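Local atomic coordinates of glycoside Hydrolase (Bacteroides uniformis, PDB entry 5T99), a protein that probably hydrolyses galactosides released during agarose breakdown, as a family 2 glycoside hydrolase whose active-site pocket binds the inhibitor galacto-isofagomine. Residues 116-120 with 121-125; 135-138 with 139-143; 294-298 with 299-303; 531-534 with 535-538; 765-769 with 770-774. All blocks are in the same frame, centred on the assembly; numbering follows the deposited sequence.

Contact 1 of 5, residues 116-120 with 121-125; sequences VWING and VKVGE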
loop_
_atom_site.group_PDB
_atom_site.type_symbol
_atom_site.label_atom_id
_atom_site.label_comp_id
_atom_site.label_asym_id
_atom_site.label_seq_id
_atom_site.Cartn_x
_atom_site.Cartn_y
_atom_site.Cartn_z
ATOM N N VAL A 116 -16.093 21.862 -0.383
ATOM C CA VAL A 116 -17.345 21.123 -0.602
ATOM C C VAL A 116 -18.566 21.991 -0.310
ATOM O O VAL A 116 -18.598 22.711 0.693
ATOM C CB VAL A 116 -17.415 19.818 0.238
ATOM C CG1 VAL A 116 -18.686 19.032 -0.076
ATOM C CG2 VAL A 116 -16.181 18.955 -0.013
ATOM N N TRP A 117 -19.557 21.903 -1.202
ATOM C CA TRP A 117 -20.826 22.636 -1.092
ATOM C C TRP A 117 -22.011 21.674 -1.175
ATOM O O TRP A 117 -21.969 20.705 -1.926
ATOM C CB TRP A 117 -20.976 23.658 -2.229
ATOM C CG TRP A 117 -19.972 24.776 -2.239
ATOM C CD1 TRP A 117 -20.121 26.022 -1.693
ATOM C CD2 TRP A 117 -18.679 24.760 -2.850
ATOM N NE1 TRP A 117 -18.995 26.778 -1.918
ATOM C CE2 TRP A 117 -18.097 26.029 -2.635
ATOM C CE3 TRP A 117 -17.954 23.795 -3.562
ATOM C CZ2 TRP A 117 -16.814 26.356 -3.105
ATOM C CZ3 TRP A 117 -16.684 24.123 -4.037
ATOM C CH2 TRP A 117 -16.127 25.389 -3.804
ATOM N N ILE A 118 -23.067 21.966 -0.421
ATOM C CA ILE A 118 -24.362 21.276 -0.570
ATOM C C ILE A 118 -25.441 22.341 -0.848
ATOM O O ILE A 118 -25.635 23.279 -0.059
ATOM C CB ILE A 118 -24.717 20.352 0.638
ATOM C CG1 ILE A 118 -26.038 19.600 0.407
ATOM C CG2 ILE A 118 -24.810 21.119 1.943
ATOM C CD1 ILE A 118 -25.977 18.547 -0.671
ATOM N N ASN A 119 -26.109 22.202 -1.994
ATOM C CA ASN A 119 -27.109 23.174 -2.449
ATOM C C ASN A 119 -26.609 24.634 -2.392
ATOM O O ASN A 119 -27.334 25.540 -1.958
ATOM C CB ASN A 119 -28.407 22.984 -1.658
ATOM C CG ASN A 119 -29.005 21.607 -1.863
ATOM O OD1 ASN A 119 -28.907 21.044 -2.951
ATOM N ND2 ASN A 119 -29.628 21.055 -0.818
ATOM N N GLY A 120 -25.360 24.832 -2.821
ATOM C CA GLY A 120 -24.709 26.138 -2.788
ATOM C C GLY A 120 -24.037 26.569 -1.486
ATOM O O GLY A 120 -23.238 27.497 -1.511
ATOM N N VAL A 121 -24.337 25.934 -0.352
ATOM C CA VAL A 121 -23.738 26.347 0.917
ATOM C C VAL A 121 -22.449 25.586 1.168
ATOM O O VAL A 121 -22.446 24.360 1.171
ATOM C CB VAL A 121 -24.675 26.123 2.114
ATOM C CG1 VAL A 121 -24.058 26.695 3.387
ATOM C CG2 VAL A 121 -26.038 26.750 1.852
ATOM N N LYS A 122 -21.366 26.325 1.406
ATOM C CA LYS A 122 -20.061 25.742 1.724
ATOM C C LYS A 122 -20.144 25.036 3.066
ATOM O O LYS A 122 -20.578 25.636 4.045
ATOM C CB LYS A 122 -18.994 26.840 1.777
ATOM C CG LYS A 122 -17.556 26.336 1.836
ATOM C CD LYS A 122 -16.623 27.345 1.168
ATOM C CE LYS A 122 -15.154 27.057 1.430
ATOM N NZ LYS A 122 -14.776 27.188 2.871
ATOM N N VAL A 123 -19.760 23.763 3.098
ATOM C CA VAL A 123 -19.879 22.928 4.308
ATOM C C VAL A 123 -18.614 22.120 4.651
ATOM O O VAL A 123 -18.632 21.287 5.565
ATOM C CB VAL A 123 -21.095 21.966 4.200
ATOM C CG1 VAL A 123 -22.400 22.726 4.420
ATOM C CG2 VAL A 123 -21.106 21.231 2.857
ATOM N N GLY A 124 -17.514 22.384 3.946
ATOM C CA GLY A 124 -16.316 21.566 4.071
ATOM C C GLY A 124 -15.144 22.178 3.344
ATOM O O GLY A 124 -15.300 22.733 2.255
ATOM N N GLU A 125 -13.973 22.081 3.959
ATOM C CA GLU A 125 -12.742 22.552 3.352
ATOM C C GLU A 125 -11.589 21.748 3.928
ATOM O O GLU A 125 -11.351 21.796 5.126
ATOM C CB GLU A 125 -12.554 24.046 3.623
ATOM C CG GLU A 125 -11.288 24.630 3.005
ATOM C CD GLU A 125 -11.307 26.141 2.930
ATOM O OE1 GLU A 125 -10.412 26.781 3.511
ATOM O OE2 GLU A 125 -12.217 26.696 2.288
#
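V116 to I118 and V121 to E125 run antiparallel as the arms of a tight beta hairpin, joined by a type I' turn from I118 to V121. I118 and V121 bond both ways, with I118 N 2.9 Å from V121 O. V123 N bonds to V116 O at 2.9 Å and V116 N to G124 O; V123 and G124 thus share V116 as partner, a classic beta bulge. At G120 the backbone angles would press any CB against the preceding carbonyl oxygen, a strain that glycine avoids.

W117 and K122 pair on one face. The indole crosses the start of the lysine chain at a slant, CD1 and NE1 nearest, NE1 3.7 Å from K122 CB. With CG anti to the backbone N (chi1 -169°), K122 runs on past the indole to a salt bridge between NZ and E125 OE2 (2.7 Å). V123, the first residue of the bulge, meets I118 from the other arm: I118 CG2 lies 3.8 Å from V123 CG1.

The hairpin forms the edge of the six-stranded antiparallel sheet of the sugar-binding domain. Strand 146-153 flanks its first arm, V116 and V123 pack on strand 133-136, and the W117 ring meets that of W87.

Contact 2 of 5, residues 135-138 with 139-143; sequences IDIT and KYLKI
An Asx turn ends strand 133-136 and leads into the tight bend that carries the chain toward strand 146-153. Across this bend the I137 carbonyl oxygen receives Y140 N at 3.2 Å. I137 and L141 cover the inner side, their CD1 methyls 4.1 Å apart; the leucine reaches there with CG trans to its own N (chi1 -177°).

The outer side is polar. D136 OD1 takes two protons from one residue: T138 N, at 3.0 Å, comes nearly head-on to the C-O bond, and T138 OG1, at 2.5 Å, uses the syn lone pair. With its hydroxyl swung beside the backbone N (chi1 -51°), T138 can offer both donors to the same oxygen, which holds the carboxylate in place. A valine in place of T138 would probably leave D136 OD1 with the backbone N-H alone of this pair and deprive V103 N of its hydroxyl partner.

One water accepts from K139 N at 3.0 Å and gives a weak bond to D136 OD1, tying the bend to the turn before it. K139 CB sits over the centre of one face of the Y140 ring, whose other contacts reach V121 and V123 of the adjoining hairpin. A side-chain oxygen accepting from the backbone N two residues on defines the Asx turn; here it closes the end of an edge strand of the sugar-binding domain.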
loop_
_atom_site.group_PDB
_atom_site.type_symbol
_atom_site.label_atom_id
_atom_site.label_comp_id
_atom_site.label_asym_id
_atom_site.label_seq_id
_atom_site.Cartn_x
_atom_site.Cartn_y
_atom_site.Cartn_z
ATOM N N ILE A 135 -18.760 15.672 5.986
ATOM C CA ILE A 135 -19.634 16.852 5.979
ATOM C C ILE A 135 -21.012 16.447 6.500
ATOM O O ILE A 135 -21.498 15.359 6.189
ATOM C CB ILE A 135 -19.750 17.500 4.578
ATOM C CG1 ILE A 135 -20.680 16.679 3.672
ATOM C CG2 ILE A 135 -18.372 17.673 3.952
ATOM C CD1 ILE A 135 -20.799 17.188 2.254
ATOM N N ASP A 136 -21.630 17.313 7.293
ATOM C CA ASP A 136 -22.995 17.088 7.760
ATOM C C ASP A 136 -23.935 17.902 6.877
ATOM O O ASP A 136 -23.931 19.135 6.927
ATOM C CB ASP A 136 -23.126 17.480 9.236
ATOM C CG ASP A 136 -24.415 16.985 9.862
ATOM O OD1 ASP A 136 -25.433 16.885 9.152
ATOM O OD2 ASP A 136 -24.429 16.705 11.077
ATOM N N ILE A 137 -24.740 17.210 6.073
ATOM C CA ILE A 137 -25.708 17.872 5.176
ATOM C C ILE A 137 -27.158 17.930 5.702
ATOM O O ILE A 137 -28.057 18.353 4.969
ATOM C CB ILE A 137 -25.676 17.273 3.747
ATOM C CG1 ILE A 137 -26.247 15.854 3.697
ATOM C CG2 ILE A 137 -24.263 17.299 3.202
ATOM C CD1 ILE A 137 -26.629 15.406 2.300
ATOM N N THR A 138 -27.369 17.543 6.962
ATOM C CA THR A 138 -28.698 17.456 7.565
ATOM C C THR A 138 -29.539 18.731 7.447
ATOM O O THR A 138 -30.718 18.662 7.114
ATOM C CB THR A 138 -28.592 17.096 9.063
ATOM O OG1 THR A 138 -27.757 15.945 9.220
ATOM C CG2 THR A 138 -29.978 16.811 9.681
ATOM N N LYS A 139 -28.943 19.881 7.743
ATOM C CA LYS A 139 -29.689 21.152 7.770
ATOM C C LYS A 139 -30.078 21.674 6.380
ATOM O O LYS A 139 -31.063 22.392 6.257
ATOM C CB LYS A 139 -28.904 22.228 8.529
ATOM C CG LYS A 139 -28.790 21.926 10.006
ATOM C CD LYS A 139 -27.877 22.903 10.725
ATOM C CE LYS A 139 -27.703 22.497 12.185
ATOM N NZ LYS A 139 -27.252 23.647 13.022
ATOM N N TYR A 140 -29.319 21.295 5.352
ATOM C CA TYR A 140 -29.520 21.785 3.993
ATOM C C TYR A 140 -30.213 20.787 3.061
ATOM O O TYR A 140 -30.549 21.136 1.926
ATOM C CB TYR A 140 -28.171 22.180 3.411
ATOM C CG TYR A 140 -27.365 23.035 4.362
ATOM C CD1 TYR A 140 -27.806 24.318 4.723
ATOM C CD2 TYR A 140 -26.180 22.560 4.930
ATOM C CE1 TYR A 140 -27.077 25.106 5.605
ATOM C CE2 TYR A 140 -25.446 23.340 5.813
ATOM C CZ TYR A 140 -25.897 24.607 6.146
ATOM O OH TYR A 140 -25.172 25.377 7.020
ATOM N N LEU A 141 -30.436 19.558 3.534
ATOM C CA LEU A 141 -31.015 18.499 2.706
ATOM C C LEU A 141 -32.479 18.779 2.419
ATOM O O LEU A 141 -33.230 19.104 3.323
ATOM C CB LEU A 141 -30.891 17.142 3.408
ATOM C CG LEU A 141 -31.375 15.883 2.680
ATOM C CD1 LEU A 141 -30.606 15.661 1.393
ATOM C CD2 LEU A 141 -31.241 14.677 3.594
ATOM N N LYS A 142 -32.864 18.635 1.155
ATOM C CA LYS A 142 -34.228 18.880 0.702
ATOM C C LYS A 142 -34.892 17.551 0.371
ATOM O O LYS A 142 -34.503 16.878 -0.582
ATOM C CB LYS A 142 -34.214 19.773 -0.538
ATOM C CG LYS A 142 -33.496 21.100 -0.351
ATOM C CD LYS A 142 -33.551 21.940 -1.626
ATOM C CE LYS A 142 -32.783 23.249 -1.458
ATOM N NZ LYS A 142 -33.634 24.431 -1.788
ATOM N N ILE A 143 -35.895 17.181 1.156
ATOM C CA ILE A 143 -36.579 15.898 0.995
ATOM C C ILE A 143 -37.564 15.998 -0.171
ATOM O O ILE A 143 -38.330 16.956 -0.254
ATOM C CB ILE A 143 -37.357 15.492 2.280
ATOM C CG1 ILE A 143 -36.433 15.437 3.513
ATOM C CG2 ILE A 143 -38.061 14.154 2.079
ATOM C CD1 ILE A 143 -35.261 14.480 3.393
HETATM O O HOH W 1 -26.196 19.597 8.899
HETATM O O HOH W 2 -32.915 19.856 5.834
#

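Contact 3 of 5, residues 294-298 with 299-303; sequences CFTKD and GFFLN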
loop_
_atom_site.group_PDB
_atom_site.type_symbol
_atom_site.label_atom_id
_atom_site.label_comp_id
_atom_site.label_asym_id
_atom_site.label_seq_id
_atom_site.Cartn_x
_atom_site.Cartn_y
_atom_site.Cartn_z
ATOM N N CYS A 294 4.600 -5.593 21.950
ATOM C CA CYS A 294 5.478 -5.194 23.030
ATOM C C CYS A 294 6.832 -4.870 22.407
ATOM O O CYS A 294 7.205 -5.465 21.404
ATOM C CB CYS A 294 5.595 -6.351 24.033
ATOM S SG CYS A 294 6.219 -5.860 25.639
ATOM N N PHE A 295 7.556 -3.918 22.979
ATOM C CA PHE A 295 8.902 -3.619 22.512
ATOM C C PHE A 295 9.793 -3.275 23.704
ATOM O O PHE A 295 9.329 -2.747 24.721
ATOM C CB PHE A 295 8.877 -2.474 21.483
ATOM C CG PHE A 295 8.558 -1.144 22.087
ATOM C CD1 PHE A 295 9.573 -0.313 22.543
ATOM C CD2 PHE A 295 7.238 -0.750 22.267
ATOM C CE1 PHE A 295 9.272 0.903 23.151
ATOM C CE2 PHE A 295 6.934 0.468 22.865
ATOM C CZ PHE A 295 7.954 1.294 23.304
ATOM N N THR A 296 11.070 -3.604 23.565
ATOM C CA THR A 296 12.116 -3.134 24.466
ATOM C C THR A 296 13.202 -2.495 23.614
ATOM O O THR A 296 13.109 -2.466 22.377
ATOM C CB THR A 296 12.720 -4.296 25.261
ATOM O OG1 THR A 296 13.517 -5.122 24.395
ATOM C CG2 THR A 296 11.598 -5.135 25.902
ATOM N N LYS A 297 14.246 -2.006 24.267
ATOM C CA LYS A 297 15.434 -1.535 23.543
ATOM C C LYS A 297 16.079 -2.634 22.652
ATOM O O LYS A 297 16.805 -2.314 21.709
ATOM C CB LYS A 297 16.457 -0.958 24.537
ATOM C CG LYS A 297 17.109 -1.995 25.438
ATOM C CD LYS A 297 17.893 -1.364 26.574
ATOM C CE LYS A 297 18.758 -2.409 27.288
ATOM N NZ LYS A 297 19.775 -3.049 26.386
ATOM N N ASP A 298 15.811 -3.913 22.958
ATOM C CA ASP A 298 16.427 -5.060 22.264
ATOM C C ASP A 298 15.601 -5.712 21.174
ATOM O O ASP A 298 16.093 -6.616 20.503
ATOM C CB ASP A 298 16.850 -6.114 23.284
ATOM C CG ASP A 298 17.977 -5.627 24.185
ATOM O OD1 ASP A 298 18.795 -4.770 23.756
ATOM O OD2 ASP A 298 18.038 -6.107 25.333
ATOM N N GLY A 299 14.367 -5.254 20.976
ATOM C CA GLY A 299 13.551 -5.754 19.863
ATOM C C GLY A 299 12.065 -5.557 20.019
ATOM O O GLY A 299 11.596 -4.985 21.007
ATOM N N PHE A 300 11.336 -6.046 19.020
ATOM C CA PHE A 300 9.879 -5.947 18.952
ATOM C C PHE A 300 9.294 -7.348 19.126
ATOM O O PHE A 300 9.900 -8.349 18.708
ATOM C CB PHE A 300 9.437 -5.334 17.607
ATOM C CG PHE A 300 8.078 -4.687 17.651
ATOM C CD1 PHE A 300 7.948 -3.324 17.902
ATOM C CD2 PHE A 300 6.924 -5.439 17.454
ATOM C CE1 PHE A 300 6.689 -2.727 17.962
ATOM C CE2 PHE A 300 5.667 -4.853 17.513
ATOM C CZ PHE A 300 5.545 -3.497 17.776
ATOM N N PHE A 301 8.116 -7.413 19.739
ATOM C CA PHE A 301 7.495 -8.679 20.088
ATOM C C PHE A 301 6.033 -8.711 19.656
ATOM O O PHE A 301 5.291 -7.768 19.909
ATOM C CB PHE A 301 7.618 -8.937 21.595
ATOM C CG PHE A 301 9.035 -9.087 22.064
ATOM C CD1 PHE A 301 9.605 -10.346 22.214
ATOM C CD2 PHE A 301 9.812 -7.959 22.345
ATOM C CE1 PHE A 301 10.931 -10.488 22.636
ATOM C CE2 PHE A 301 11.139 -8.085 22.750
ATOM C CZ PHE A 301 11.700 -9.356 22.900
ATOM N N LEU A 302 5.649 -9.814 19.009
ATOM C CA LEU A 302 4.274 -10.085 18.602
ATOM C C LEU A 302 3.819 -11.385 19.267
ATOM O O LEU A 302 4.437 -12.440 19.069
ATOM C CB LEU A 302 4.188 -10.208 17.070
ATOM C CG LEU A 302 2.822 -10.583 16.489
ATOM C CD1 LEU A 302 1.785 -9.522 16.822
ATOM C CD2 LEU A 302 2.904 -10.792 14.987
ATOM N N ASN A 303 2.750 -11.313 20.055
ATOM C CA ASN A 303 2.207 -12.493 20.749
ATOM C C ASN A 303 3.280 -13.245 21.577
ATOM O O ASN A 303 3.347 -14.479 21.598
ATOM C CB ASN A 303 1.476 -13.401 19.735
ATOM C CG ASN A 303 0.242 -12.735 19.150
ATOM O OD1 ASN A 303 -0.441 -11.975 19.845
ATOM N ND2 ASN A 303 -0.055 -13.007 17.871
#
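Backbone bonds come first: C294 and F301 form a hydrogen-bonded antiparallel pair, with F301 N 2.7 Å from C294 O, and T296 N reaches G299 O at 3.0 Å. The return bond, G299 N to T296 O, is weak, and a type I turn from T296 to G299 closes the hairpin. G299 has backbone angles at which a CB would collide with D298 O, so glycine is required there.

Among polar side chains, T296 OG1 accepts from D298 N at 3.0 Å and makes an ST turn within the beta turn. Its chi1 of 71° puts the hydroxyl over the turn, between N and carbonyl carbon. The D298 carboxylate has a weak bond from K297 NZ through OD1, which is also paired with R546.

The aromatic contacts lie on both faces of the hairpin. F300 presents a ring face to C294 O, which stands 3.9 Å above the ring centre, and its CD1 lies 3.8 Å from F295 CB. F301, on the face shared with C294, turns its edge to that same oxygen, with CD2 3.7 Å from C294 O. An alanine at F300 would be likely to strip C294 O of its ring cover and open a gap beside I468.

The hairpin is the first part of the sheet that continues into the barrel: strand 299-302 pairs with strand 305-313, while F300 packs against I307, I410, M411 and I468 of the barrel strands.

Contact 4 of 5, residues 531-534 with 535-538; sequences AYPP and DIEF
Y532 lies across the first turn of helix 534-543, in the barrel domain, its side chain crossing those of I536 and E537 obliquely. The ring gets there with CG between N and carbonyl carbon (chi1 47°). I536 CG2 approaches Y532 CD1 at 3.7 Å. At the ring edge, the phenol gives its proton to E537 OE1 at 2.6 Å, nearly in line with the carboxylate C-O bond, the ring and carboxylate planes 36° apart. The other oxygen, OE2, is held by Y478 and Q541, so this buried acid is gripped at both ends.

The prolines lead into the helix. P533 lays its ring obliquely against I536, CD to CG1 3.9 Å, and its carbonyl takes I536 N. D535 OD1 is paired with R676 and S673.

F538 turns back over P534. Its CZ touches P534 CB at 3.9 Å, and Y603 and an edge-to-face Y675 enclose its ring. Helix 598-607 covers P534, D535 and F538, while Y532 and E537 pack on P475 and T495, with the Y532 side chain about 10 Å from the bound galacto-isofagomine. P534 O bonds to F538 N at 3.0 Å and lies 3.3 Å above the F538 ring plane, offset toward the rim.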
loop_
_atom_site.group_PDB
_atom_site.type_symbol
_atom_site.label_atom_id
_atom_site.label_comp_id
_atom_site.label_asym_id
_atom_site.label_seq_id
_atom_site.Cartn_x
_atom_site.Cartn_y
_atom_site.Cartn_z
ATOM N N ALA A 531 22.636 5.493 -1.459
ATOM C CA ALA A 531 22.162 4.154 -1.716
ATOM C C ALA A 531 23.261 3.124 -1.534
ATOM O O ALA A 531 24.440 3.456 -1.412
ATOM C CB ALA A 531 21.567 4.059 -3.112
ATOM N N TYR A 532 22.846 1.865 -1.498
ATOM C CA TYR A 532 23.763 0.739 -1.399
ATOM C C TYR A 532 23.002 -0.542 -1.721
ATOM O O TYR A 532 21.780 -0.579 -1.564
ATOM C CB TYR A 532 24.380 0.652 0.008
ATOM C CG TYR A 532 23.374 0.780 1.132
ATOM C CD1 TYR A 532 22.719 -0.342 1.631
ATOM C CD2 TYR A 532 23.072 2.017 1.690
ATOM C CE1 TYR A 532 21.795 -0.239 2.654
ATOM C CE2 TYR A 532 22.143 2.133 2.723
ATOM C CZ TYR A 532 21.503 0.994 3.198
ATOM O OH TYR A 532 20.571 1.066 4.208
ATOM N N PRO A 533 23.708 -1.599 -2.165
ATOM C CA PRO A 533 22.988 -2.828 -2.517
ATOM C C PRO A 533 22.382 -3.513 -1.289
ATOM O O PRO A 533 22.865 -3.302 -0.190
ATOM C CB PRO A 533 24.071 -3.725 -3.146
ATOM C CG PRO A 533 25.261 -2.855 -3.342
ATOM C CD PRO A 533 25.162 -1.760 -2.322
ATOM N N PRO A 534 21.342 -4.343 -1.478
ATOM C CA PRO A 534 20.726 -5.083 -0.365
ATOM C C PRO A 534 21.703 -5.884 0.506
ATOM O O PRO A 534 21.474 -6.026 1.720
ATOM C CB PRO A 534 19.747 -6.025 -1.075
ATOM C CG PRO A 534 19.361 -5.293 -2.311
ATOM C CD PRO A 534 20.591 -4.532 -2.737
ATOM N N ASP A 535 22.770 -6.389 -0.114
ATOM C CA ASP A 535 23.800 -7.197 0.567
ATOM C C ASP A 535 24.385 -6.449 1.781
ATOM O O ASP A 535 24.683 -7.062 2.810
ATOM C CB ASP A 535 24.968 -7.569 -0.388
ATOM C CG ASP A 535 24.505 -8.022 -1.782
ATOM O OD1 ASP A 535 25.009 -9.047 -2.307
ATOM O OD2 ASP A 535 23.653 -7.328 -2.371
ATOM N N ILE A 536 24.555 -5.132 1.633
ATOM C CA ILE A 536 25.094 -4.268 2.690
ATOM C C ILE A 536 24.139 -4.202 3.890
ATOM O O ILE A 536 24.588 -4.283 5.039
ATOM C CB ILE A 536 25.404 -2.837 2.150
ATOM C CG1 ILE A 536 26.579 -2.864 1.163
ATOM C CG2 ILE A 536 25.679 -1.838 3.275
ATOM C CD1 ILE A 536 27.932 -3.156 1.793
ATOM N N GLU A 537 22.836 -4.062 3.637
ATOM C CA GLU A 537 21.867 -4.053 4.746
ATOM C C GLU A 537 21.835 -5.414 5.459
ATOM O O GLU A 537 21.893 -5.467 6.694
ATOM C CB GLU A 537 20.466 -3.663 4.284
ATOM C CG GLU A 537 19.516 -3.298 5.427
ATOM C CD GLU A 537 19.938 -2.083 6.231
ATOM O OE1 GLU A 537 20.477 -1.116 5.640
ATOM O OE2 GLU A 537 19.710 -2.093 7.453
ATOM N N PHE A 538 21.774 -6.500 4.681
ATOM C CA PHE A 538 21.783 -7.858 5.250
ATOM C C PHE A 538 22.969 -8.048 6.188
ATOM O O PHE A 538 22.813 -8.560 7.301
ATOM C CB PHE A 538 21.833 -8.958 4.168
ATOM C CG PHE A 538 20.690 -8.923 3.186
ATOM C CD1 PHE A 538 19.479 -8.272 3.474
ATOM C CD2 PHE A 538 20.822 -9.565 1.971
ATOM C CE1 PHE A 538 18.456 -8.242 2.553
ATOM C CE2 PHE A 538 19.790 -9.548 1.041
ATOM C CZ PHE A 538 18.607 -8.889 1.329
#

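Contact 5 of 5, residues 765-769 with 770-774; sequences VGNGN and AATTE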
loop_
_atom_site.group_PDB
_atom_site.type_symbol
_atom_site.label_atom_id
_atom_site.label_comp_id
_atom_site.label_asym_id
_atom_site.label_seq_id
_atom_site.Cartn_x
_atom_site.Cartn_y
_atom_site.Cartn_z
ATOM N N VAL A 765 -2.971 -0.988 -19.271
ATOM C CA VAL A 765 -1.759 -1.699 -19.672
ATOM C C VAL A 765 -0.512 -1.120 -19.023
ATOM O O VAL A 765 -0.487 0.042 -18.657
ATOM C CB VAL A 765 -1.537 -1.650 -21.197
ATOM C CG1 VAL A 765 -2.439 -2.645 -21.912
ATOM C CG2 VAL A 765 -1.734 -0.236 -21.742
ATOM N N GLY A 766 0.526 -1.940 -18.904
ATOM C CA GLY A 766 1.822 -1.481 -18.411
ATOM C C GLY A 766 2.945 -2.369 -18.900
ATOM O O GLY A 766 2.696 -3.415 -19.508
ATOM N N ASN A 767 4.179 -1.932 -18.662
ATOM C CA ASN A 767 5.356 -2.768 -18.932
ATOM C C ASN A 767 6.568 -2.629 -17.977
ATOM O O ASN A 767 7.592 -3.297 -18.194
ATOM C CB ASN A 767 5.792 -2.592 -20.401
ATOM C CG ASN A 767 6.170 -1.161 -20.751
ATOM O OD1 ASN A 767 6.294 -0.293 -19.890
ATOM N ND2 ASN A 767 6.348 -0.910 -22.039
ATOM N N GLY A 768 6.463 -1.791 -16.939
ATOM C CA GLY A 768 7.568 -1.565 -16.009
ATOM C C GLY A 768 8.710 -0.691 -16.510
ATOM O O GLY A 768 9.761 -0.609 -15.853
ATOM N N ASN A 769 8.503 -0.036 -17.656
ATOM C CA ASN A 769 9.500 0.855 -18.240
ATOM C C ASN A 769 9.273 2.234 -17.680
ATOM O O ASN A 769 8.215 2.823 -17.870
ATOM C CB ASN A 769 9.393 0.900 -19.772
ATOM C CG ASN A 769 10.487 1.759 -20.420
ATOM O OD1 ASN A 769 11.429 2.226 -19.766
ATOM N ND2 ASN A 769 10.359 1.963 -21.713
ATOM N N ALA A 770 10.293 2.741 -17.007
ATOM C CA ALA A 770 10.222 4.021 -16.332
ATOM C C ALA A 770 10.303 5.185 -17.300
ATOM O O ALA A 770 9.731 6.240 -17.033
ATOM C CB ALA A 770 11.340 4.128 -15.310
ATOM N N ALA A 771 11.007 4.993 -18.417
ATOM C CA ALA A 771 11.310 6.084 -19.344
ATOM C C ALA A 771 10.508 6.018 -20.650
ATOM O O ALA A 771 11.043 6.254 -21.718
ATOM C CB ALA A 771 12.809 6.096 -19.627
ATOM N N THR A 772 9.223 5.718 -20.555
ATOM C CA THR A 772 8.331 5.779 -21.708
ATOM C C THR A 772 7.204 6.749 -21.415
ATOM O O THR A 772 6.954 7.087 -20.259
ATOM C CB THR A 772 7.747 4.395 -22.087
ATOM O OG1 THR A 772 6.792 4.547 -23.142
ATOM C CG2 THR A 772 7.060 3.710 -20.906
ATOM N N THR A 773 6.532 7.181 -22.476
ATOM C CA THR A 773 5.356 8.040 -22.377
ATOM C C THR A 773 4.083 7.369 -22.906
ATOM O O THR A 773 3.079 8.046 -23.126
ATOM C CB THR A 773 5.581 9.364 -23.145
ATOM O OG1 THR A 773 5.894 9.075 -24.516
ATOM C CG2 THR A 773 6.709 10.175 -22.506
ATOM N N GLU A 774 4.110 6.050 -23.110
ATOM C CA GLU A 774 2.899 5.324 -23.515
ATOM C C GLU A 774 1.806 5.521 -22.490
ATOM O O GLU A 774 2.068 5.475 -21.295
ATOM C CB GLU A 774 3.148 3.828 -23.624
ATOM C CG GLU A 774 3.875 3.393 -24.877
ATOM C CD GLU A 774 4.360 1.966 -24.749
ATOM O OE1 GLU A 774 5.352 1.743 -24.015
ATOM O OE2 GLU A 774 3.737 1.074 -25.363
HETATM O O HOH W 3 12.632 1.163 -16.268
#
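N769 and T772 make the close-packed part of this loop, where strand 761-766 ends and the chain swings round toward strand 780-782. The N769 amide, extended by a chi1 of -176°, lies obliquely against the threonine: ND2 is 3.6 Å from T772 CB, and the methyl CG2 of T772 comes within 3.4 Å of N769 O. The amide oxygen OD1 accepts from A771 N at 3.1 Å, with the donor 62° out of the carbonyl plane, and has a second donor in Q519. Two donors thus hold OD1, which restrains the amide.

On the strand side, N767 OD1 accepts from N769 N at 3.2 Å, also from above the plane, and is further tied to R781. T772 OG1 receives E774 N at 3.1 Å and donates to E774 OE1, on the anti lone pair, at 3.3 Å.

The N767 and E774 side chains meet more loosely inside the loop, crossing at about a right angle with N767 ND2 3.5 Å from E774 OE1; ND2 is bonded to K782 O, and E774 OE2 to K782 N. On the solvent side, at the outer bend, a water accepts from A770 N at 2.9 Å and bonds only weakly to G768 O.

Two short side-chain-closed turns, an Asx turn at N767 and an ST turn at T772, thus shape the irregular loop that joins strands 761-766 and 780-782 of the C-terminal domain.

Overall arrangement
The five contacts come in series along the chain, each closing before the next opens. Contacts 1 and 2 are neighbours in the sugar-binding domain, their centres 10 Å apart: N119 of the hairpin bonds through ND2 to the Y140 carbonyl of the bend. Contact 3 opens the barrel region about 47 Å from contact 1, centre to centre, and contact 4, on a helix of the same barrel, lies about 25 Å from contact 3 and 27 Å from contact 5, again between centres. Side chains of contacts 4 and 5 come within about 10 and 14 Å of the bound inhibitor, contact 4 from the barrel and contact 5 from the C-terminal domain.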